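Local coordinates for protein protocadherin gamma-B3 (Homo sapiens, PDB 5K8R) that probably mediates calcium-dependent cell-cell adhesion through its extracellular cadherin repeats and may help establish specific neuronal connections in the brain, at residues A[1-6]-A[21-26]; A[176-181]-A[200-205]; A[318-323]-A[336-341]. All blocks are in the same frame, centred on the assembly; numbering follows the deposited sequence.

Contact 1 of 3, residues A[1-6]-A[21-26]; sequences EPIRYA and AKDLGF
Glu1 and Leu24 mark where the two backbones come closest, with their CA atoms 6.8 Å apart, too far for main-chain bonding; side chains therefore make the contact. Residues 1-6 enter an edge strand through a cis peptide bond before Pro2, while 21-26 finish a short helix, which Leu24 leaves. Tyr5 carries the polar contact: its CG lies anti to its own carbonyl carbon (chi1 -60°), and its OH donates to Asp23 OD2 at 2.7 Å. The carboxylate accepts on its anti lone pair, at the edge of the ring, with the two planes turned 37° apart. A phenylalanine in place of Tyr5 would probably leave Asp23 OD2 without this donor and the Asp23 carboxylate freer to turn. Both segments belong to the first cadherin repeat, a beta sandwich in which strand 3-8 pairs in parallel with strand 85-94, so the contact ties the start of that edge strand to a helical turn near the N-terminal tip of the molecule. Ile3, beta-branched and at home in a strand, lays CG1 over one face of the Tyr5 ring, toward its rim, and extends CD1 to Asp23 CB at 3.6 Å. Its other branch, CG2, meets Leu24 CD2 at 4.0 Å, and Leu24 also packs on Phe87. The poorly ordered Glu1 carboxylate brings OE2 to 3.2 Å from Leu24 O; both are acceptors, so this approach is no bond.

Contact 2 of 3, residues A[176-181]-A[200-205]; sequences PHHHLV and VIVADA. With CA (calcium ion), chain J.
Val202 N gives Pro176 O a nearly straight hydrogen bond of 2.8 Å (177° at the hydrogen), the first rung of a beta hairpin in the second cadherin repeat. Next comes the hydrogen-bonded pair His178 and Val200, in which His178 N reaches Val200 O and Val200 N returns to His178 O, both at 2.9 Å. The strands run antiparallel at 157°. Proline has no N-H to give, but before the strand it needs only its carbonyl. Beyond Val202 the chain passes into the DXNDN linker, where Asp204 OD1 at 2.6 Å and Ala205 O at 2.4 Å bind a calcium ion; Glu114, Glu173, Asp207 and Asp240 complete the site. Ala205 coordinates through its backbone, so a small residue serves. Arg172 donates to Asp204 OD1 as well, while Glu241 N and Asn244 hold OD2, which fixes the carboxylate's rotation. On one face of the hairpin the His177 ring runs alongside the Ile201 chain, with NE2 3.6 Å from Ile201 CD1. The other face turns inward, and valine and leucine suit it: Leu180 and Val200 both rest on Phe148, and Leu180 CD1 meets Val200 CG2 at 4.0 Å. Near the calcium end, Val202 sets CG1 anti to its backbone N (chi1 -174°), which puts CG2 on the side of Pro176 and in the plane of the His178 ring, at its edge, 3.8 Å from His178 CD2.

Contact 3 of 3, residues A[318-323]-A[336-341]; sequences TLASES and VALIKT
Thr318 and Lys340 form a hydrogen-bonded pair in the antiparallel ladder between strand 316-321, an outermost strand of its sheet, and strand 335-342, in the beta sandwich of the fourth cadherin repeat. The segments run at 157° to each other. Backbone hydrogen bonds come in two reciprocal pairs: Thr318 N and O with Lys340 O and N, then Ala320 N and O with Leu338 O and N, every one of them 2.9 Å long. Between them Leu319 and Ile339 are a non-hydrogen-bonded pair, where CA-H...O contacts help to close the strands, as from Leu319 CA to Leu338 O at 3.2 Å. On its other side strand 335-342 carries a classic beta bulge, Val336 and Ala337 set against the single residue Leu374 of strand 371-376.

Apolar packing is split between the faces. Leu319 and Ile339 extend together toward the core; these bulky residues suit a face covered by strands 403-413 and 352-357. Leu319 sets CG anti to its carbonyl carbon (chi1 -60°), which carries CD2 over to 3.8 Å from Ile339 CG1. The outer face bears Thr318, Ala320, Leu338 and Lys340. Beta-branched Thr318 suits a strand, and the small methyl of Ala320 fits close beside its partner, CB to Leu338 CB at 3.9 Å. The long Lys340 chain, bent at chi2 and chi4, leads away from segment 318-323.

That outer face meets the first repeat of the second subunit, in keeping with an antiparallel homodimer: Thr318 packs on its Ile39, Leu338 on its Val79 and Lys340 on its Glu77, while Glu322 OE2 accepts a hydrogen bond from the backbone N of its Lys82. Just before Glu322, the centre of an inverse gamma turn, Ser321 CB rests 3.5 Å from Val336 O.

The three contacts follow one another along a rod of cadherin repeats, in the first, second and fourth. Centres of contacts 1 and 2 are about 63 Å apart, those of contacts 2 and 3 about 87 Å, and of contacts 1 and 3, near the two ends of the rod, about 148 Å. Contact 2 alone includes metal ligands, at the calcium-bound junction of the second and third repeats; similar calcium clusters occupy the other junctions and, as in cadherins generally, probably stiffen the rod. The sheet of contact 3 packs on the first repeat of the second subunit, the counterpart of the repeat that holds contact 1, although segments 1-6 and 21-26 touch no other chain of the dimer.

Contact 1 of 3, residues A[1-6]-A[21-26]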
# COMPACT_ATOMS: atom_id res chain seq x y z
N GLU A 1 -41.34 56.53 20.99
CA GLU A 1 -40.40 57.39 21.70
C GLU A 1 -39.54 56.58 22.68
O GLU A 1 -39.45 56.95 23.85
CB GLU A 1 -41.16 58.50 22.44
CG GLU A 1 -41.61 59.64 21.55
CD GLU A 1 -43.10 59.60 21.27
OE1 GLU A 1 -43.80 58.78 21.89
OE2 GLU A 1 -43.57 60.40 20.43
N PRO A 2 -38.86 55.43 22.23
CA PRO A 2 -39.03 55.08 20.81
C PRO A 2 -40.06 53.96 20.63
O PRO A 2 -40.73 53.58 21.59
CB PRO A 2 -37.64 54.59 20.42
CG PRO A 2 -37.11 53.92 21.65
CD PRO A 2 -37.93 54.37 22.83
N ILE A 3 -40.17 53.45 19.41
CA ILE A 3 -41.11 52.38 19.11
C ILE A 3 -40.46 51.30 18.24
O ILE A 3 -39.62 51.59 17.40
CB ILE A 3 -42.36 52.92 18.39
CG1 ILE A 3 -43.33 51.77 18.09
CG2 ILE A 3 -41.97 53.65 17.11
CD1 ILE A 3 -44.78 52.21 18.02
N ARG A 4 -40.87 50.05 18.46
CA ARG A 4 -40.33 48.93 17.71
C ARG A 4 -41.39 47.93 17.23
O ARG A 4 -41.98 47.21 18.03
CB ARG A 4 -39.26 48.20 18.52
CG ARG A 4 -38.78 46.90 17.90
CD ARG A 4 -38.63 45.81 18.94
NE ARG A 4 -39.80 44.93 18.98
CZ ARG A 4 -39.86 43.81 19.70
NH1 ARG A 4 -38.83 43.42 20.43
NH2 ARG A 4 -40.97 43.07 19.67
N TYR A 5 -41.62 47.90 15.92
CA TYR A 5 -42.57 47.00 15.31
C TYR A 5 -41.88 45.66 15.03
O TYR A 5 -40.68 45.49 15.25
CB TYR A 5 -43.15 47.61 14.03
CG TYR A 5 -43.87 48.92 14.25
CD1 TYR A 5 -45.18 48.95 14.73
CD2 TYR A 5 -43.25 50.13 13.98
CE1 TYR A 5 -45.84 50.14 14.93
CE2 TYR A 5 -43.91 51.33 14.17
CZ TYR A 5 -45.20 51.33 14.65
OH TYR A 5 -45.86 52.53 14.85
N ALA A 6 -42.66 44.70 14.53
CA ALA A 6 -42.13 43.38 14.21
C ALA A 6 -42.94 42.79 13.08
O ALA A 6 -44.14 42.53 13.24
CB ALA A 6 -42.16 42.46 15.43
N ALA A 21 -48.11 57.52 13.12
CA ALA A 21 -48.69 58.75 13.64
C ALA A 21 -49.50 58.49 14.91
O ALA A 21 -49.32 59.16 15.93
CB ALA A 21 -49.55 59.42 12.57
N LYS A 22 -50.39 57.50 14.86
CA LYS A 22 -51.20 57.18 16.02
C LYS A 22 -50.34 56.72 17.19
O LYS A 22 -50.58 57.10 18.34
CB LYS A 22 -52.23 56.10 15.67
CG LYS A 22 -52.98 55.54 16.87
CD LYS A 22 -53.69 54.24 16.53
CE LYS A 22 -54.29 53.61 17.78
NZ LYS A 22 -54.92 52.30 17.49
N ASP A 23 -49.32 55.90 16.92
CA ASP A 23 -48.52 55.32 17.99
C ASP A 23 -47.57 56.33 18.63
O ASP A 23 -47.15 56.11 19.77
CB ASP A 23 -47.73 54.13 17.46
CG ASP A 23 -48.63 52.99 17.00
OD1 ASP A 23 -49.77 52.90 17.49
OD2 ASP A 23 -48.18 52.18 16.16
N LEU A 24 -47.24 57.42 17.93
CA LEU A 24 -46.32 58.42 18.46
C LEU A 24 -47.04 59.65 18.99
O LEU A 24 -46.43 60.72 19.10
CB LEU A 24 -45.31 58.82 17.39
CG LEU A 24 -44.34 57.72 16.94
CD1 LEU A 24 -43.32 58.26 15.95
CD2 LEU A 24 -43.65 57.08 18.14
N GLY A 25 -48.33 59.53 19.33
CA GLY A 25 -49.08 60.62 19.90
C GLY A 25 -49.59 61.65 18.92
O GLY A 25 -50.22 62.62 19.34
N PHE A 26 -49.34 61.47 17.62
CA PHE A 26 -49.82 62.42 16.63
C PHE A 26 -51.33 62.27 16.43
O PHE A 26 -51.93 61.24 16.75
CB PHE A 26 -49.10 62.24 15.30
CG PHE A 26 -47.66 62.67 15.31
CD1 PHE A 26 -46.69 61.86 15.88
CD2 PHE A 26 -47.28 63.87 14.75
CE1 PHE A 26 -45.37 62.26 15.89
CE2 PHE A 26 -45.96 64.27 14.75
CZ PHE A 26 -45.00 63.46 15.33

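Contact 2 of 3, residues A[176-181]-A[200-205]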
# COMPACT_ATOMS: atom_id res chain seq x y z
N PRO A 176 -17.21 -3.37 -4.87
CA PRO A 176 -16.25 -2.26 -4.79
C PRO A 176 -16.88 -0.89 -4.63
O PRO A 176 -16.15 0.08 -4.35
CB PRO A 176 -15.51 -2.36 -6.13
CG PRO A 176 -16.53 -2.91 -7.06
CD PRO A 176 -17.38 -3.86 -6.25
N HIS A 177 -18.20 -0.76 -4.79
CA HIS A 177 -18.86 0.54 -4.70
C HIS A 177 -20.20 0.39 -3.99
O HIS A 177 -20.90 -0.61 -4.18
CB HIS A 177 -19.07 1.16 -6.09
CG HIS A 177 -17.79 1.45 -6.82
ND1 HIS A 177 -17.06 0.47 -7.45
CD2 HIS A 177 -17.13 2.61 -7.02
CE1 HIS A 177 -15.99 1.01 -8.01
NE2 HIS A 177 -16.01 2.31 -7.76
N HIS A 178 -20.54 1.40 -3.19
CA HIS A 178 -21.84 1.48 -2.52
C HIS A 178 -22.42 2.86 -2.77
O HIS A 178 -21.73 3.86 -2.58
CB HIS A 178 -21.71 1.21 -1.02
CG HIS A 178 -21.14 -0.13 -0.69
ND1 HIS A 178 -21.93 -1.23 -0.44
CD2 HIS A 178 -19.86 -0.55 -0.56
CE1 HIS A 178 -21.16 -2.27 -0.17
NE2 HIS A 178 -19.90 -1.89 -0.25
N HIS A 179 -23.68 2.91 -3.20
CA HIS A 179 -24.33 4.16 -3.56
C HIS A 179 -25.37 4.50 -2.49
O HIS A 179 -26.41 3.84 -2.39
CB HIS A 179 -24.97 4.07 -4.94
CG HIS A 179 -23.99 3.80 -6.04
ND1 HIS A 179 -23.29 4.80 -6.67
CD2 HIS A 179 -23.58 2.64 -6.60
CE1 HIS A 179 -22.49 4.27 -7.58
NE2 HIS A 179 -22.65 2.96 -7.56
N LEU A 180 -25.08 5.53 -1.70
CA LEU A 180 -25.92 5.96 -0.60
C LEU A 180 -26.60 7.28 -0.94
O LEU A 180 -26.13 8.06 -1.77
CB LEU A 180 -25.11 6.11 0.69
CG LEU A 180 -24.15 4.97 1.03
CD1 LEU A 180 -23.40 5.26 2.32
CD2 LEU A 180 -24.91 3.65 1.13
N VAL A 181 -27.73 7.53 -0.27
CA VAL A 181 -28.51 8.75 -0.46
C VAL A 181 -28.69 9.41 0.90
O VAL A 181 -29.10 8.76 1.87
CB VAL A 181 -29.88 8.46 -1.11
CG1 VAL A 181 -30.65 9.75 -1.32
CG2 VAL A 181 -29.69 7.72 -2.42
N VAL A 200 -19.49 5.59 -2.08
CA VAL A 200 -18.42 4.99 -1.29
C VAL A 200 -17.65 4.03 -2.18
O VAL A 200 -18.20 3.02 -2.64
CB VAL A 200 -18.97 4.28 -0.05
CG1 VAL A 200 -17.84 3.59 0.70
CG2 VAL A 200 -19.69 5.27 0.85
N ILE A 201 -16.38 4.33 -2.43
CA ILE A 201 -15.50 3.46 -3.20
C ILE A 201 -14.62 2.69 -2.22
O ILE A 201 -13.92 3.29 -1.39
CB ILE A 201 -14.66 4.26 -4.20
CG1 ILE A 201 -13.85 3.32 -5.10
CG2 ILE A 201 -13.76 5.25 -3.48
CD1 ILE A 201 -13.24 4.00 -6.31
N VAL A 202 -14.67 1.36 -2.30
CA VAL A 202 -13.97 0.51 -1.34
C VAL A 202 -12.51 0.40 -1.76
O VAL A 202 -12.20 -0.18 -2.81
CB VAL A 202 -14.63 -0.88 -1.25
CG1 VAL A 202 -13.98 -1.70 -0.14
CG2 VAL A 202 -16.12 -0.74 -1.02
N ALA A 203 -11.62 0.96 -0.95
CA ALA A 203 -10.19 0.85 -1.23
C ALA A 203 -9.70 -0.57 -0.96
O ALA A 203 -10.09 -1.19 0.03
CB ALA A 203 -9.41 1.85 -0.39
N ASP A 204 -8.84 -1.06 -1.84
CA ASP A 204 -8.38 -2.44 -1.75
C ASP A 204 -7.37 -2.62 -0.62
O ASP A 204 -6.53 -1.75 -0.37
CB ASP A 204 -7.74 -2.88 -3.07
CG ASP A 204 -7.32 -4.34 -3.07
OD1 ASP A 204 -8.13 -5.19 -2.66
OD2 ASP A 204 -6.17 -4.63 -3.45
N ALA A 205 -7.46 -3.76 0.05
CA ALA A 205 -6.47 -4.20 1.02
C ALA A 205 -5.94 -5.56 0.61
O ALA A 205 -6.60 -6.32 -0.11
CB ALA A 205 -7.05 -4.26 2.44
CA CA J . -8.64 -7.20 -1.11

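Contact 3 of 3, residues A[318-323]-A[336-341]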
# COMPACT_ATOMS: atom_id res chain seq x y z
N THR A 318 34.69 -54.76 -23.32
CA THR A 318 35.99 -54.84 -22.68
C THR A 318 36.54 -56.24 -22.88
O THR A 318 35.82 -57.23 -22.73
CB THR A 318 35.89 -54.51 -21.18
OG1 THR A 318 35.21 -53.26 -21.01
CG2 THR A 318 37.28 -54.42 -20.57
N LEU A 319 37.82 -56.33 -23.22
CA LEU A 319 38.43 -57.59 -23.61
C LEU A 319 39.62 -57.92 -22.72
O LEU A 319 40.31 -57.02 -22.21
CB LEU A 319 38.87 -57.56 -25.07
CG LEU A 319 37.76 -57.32 -26.09
CD1 LEU A 319 38.32 -57.30 -27.51
CD2 LEU A 319 36.67 -58.37 -25.96
N ALA A 320 39.85 -59.21 -22.52
CA ALA A 320 41.02 -59.70 -21.82
C ALA A 320 41.53 -60.95 -22.52
O ALA A 320 40.80 -61.61 -23.27
CB ALA A 320 40.72 -60.00 -20.34
N SER A 321 42.80 -61.28 -22.28
CA SER A 321 43.41 -62.45 -22.90
C SER A 321 44.74 -62.72 -22.21
O SER A 321 45.23 -61.92 -21.41
CB SER A 321 43.61 -62.26 -24.41
OG SER A 321 44.39 -61.11 -24.68
N GLU A 322 45.34 -63.87 -22.55
CA GLU A 322 46.66 -64.24 -22.04
C GLU A 322 47.73 -63.62 -22.94
O GLU A 322 48.39 -64.30 -23.74
CB GLU A 322 46.80 -65.75 -21.96
CG GLU A 322 45.79 -66.44 -21.06
CD GLU A 322 46.14 -67.89 -20.80
OE1 GLU A 322 47.20 -68.34 -21.29
OE2 GLU A 322 45.36 -68.58 -20.12
N SER A 323 47.90 -62.31 -22.79
CA SER A 323 48.83 -61.53 -23.60
C SER A 323 48.54 -61.68 -25.10
O SER A 323 49.45 -61.58 -25.93
CB SER A 323 50.28 -61.91 -23.30
OG SER A 323 50.56 -61.80 -21.91
N VAL A 336 40.12 -68.28 -24.50
CA VAL A 336 41.12 -67.56 -25.29
C VAL A 336 41.00 -66.07 -25.03
O VAL A 336 42.00 -65.35 -25.00
CB VAL A 336 40.96 -67.90 -26.78
CG1 VAL A 336 41.90 -67.07 -27.64
CG2 VAL A 336 41.20 -69.38 -27.01
N ALA A 337 39.77 -65.59 -24.82
CA ALA A 337 39.55 -64.18 -24.53
C ALA A 337 38.32 -64.05 -23.64
O ALA A 337 37.42 -64.89 -23.65
CB ALA A 337 39.37 -63.36 -25.81
N LEU A 338 38.30 -62.97 -22.86
CA LEU A 338 37.19 -62.64 -21.97
C LEU A 338 36.51 -61.38 -22.48
O LEU A 338 37.18 -60.39 -22.80
CB LEU A 338 37.67 -62.46 -20.53
CG LEU A 338 38.37 -63.65 -19.88
CD1 LEU A 338 38.76 -63.33 -18.45
CD2 LEU A 338 37.48 -64.88 -19.93
N ILE A 339 35.18 -61.41 -22.54
CA ILE A 339 34.37 -60.32 -23.07
C ILE A 339 33.47 -59.81 -21.95
O ILE A 339 32.83 -60.61 -21.25
CB ILE A 339 33.55 -60.76 -24.29
CG1 ILE A 339 34.45 -61.43 -25.32
CG2 ILE A 339 32.82 -59.57 -24.90
CD1 ILE A 339 33.70 -62.00 -26.51
N LYS A 340 33.40 -58.49 -21.79
CA LYS A 340 32.61 -57.85 -20.74
C LYS A 340 31.91 -56.64 -21.35
O LYS A 340 32.54 -55.60 -21.57
CB LYS A 340 33.50 -57.45 -19.56
CG LYS A 340 32.82 -56.57 -18.51
CD LYS A 340 31.63 -57.28 -17.87
CE LYS A 340 31.23 -56.59 -16.57
NZ LYS A 340 31.02 -55.13 -16.74
N THR A 341 30.62 -56.78 -21.62
CA THR A 341 29.82 -55.72 -22.20
C THR A 341 29.09 -54.95 -21.10
O THR A 341 28.77 -55.50 -20.04
CB THR A 341 28.79 -56.27 -23.19
OG1 THR A 341 27.78 -57.01 -22.48
CG2 THR A 341 29.46 -57.20 -24.19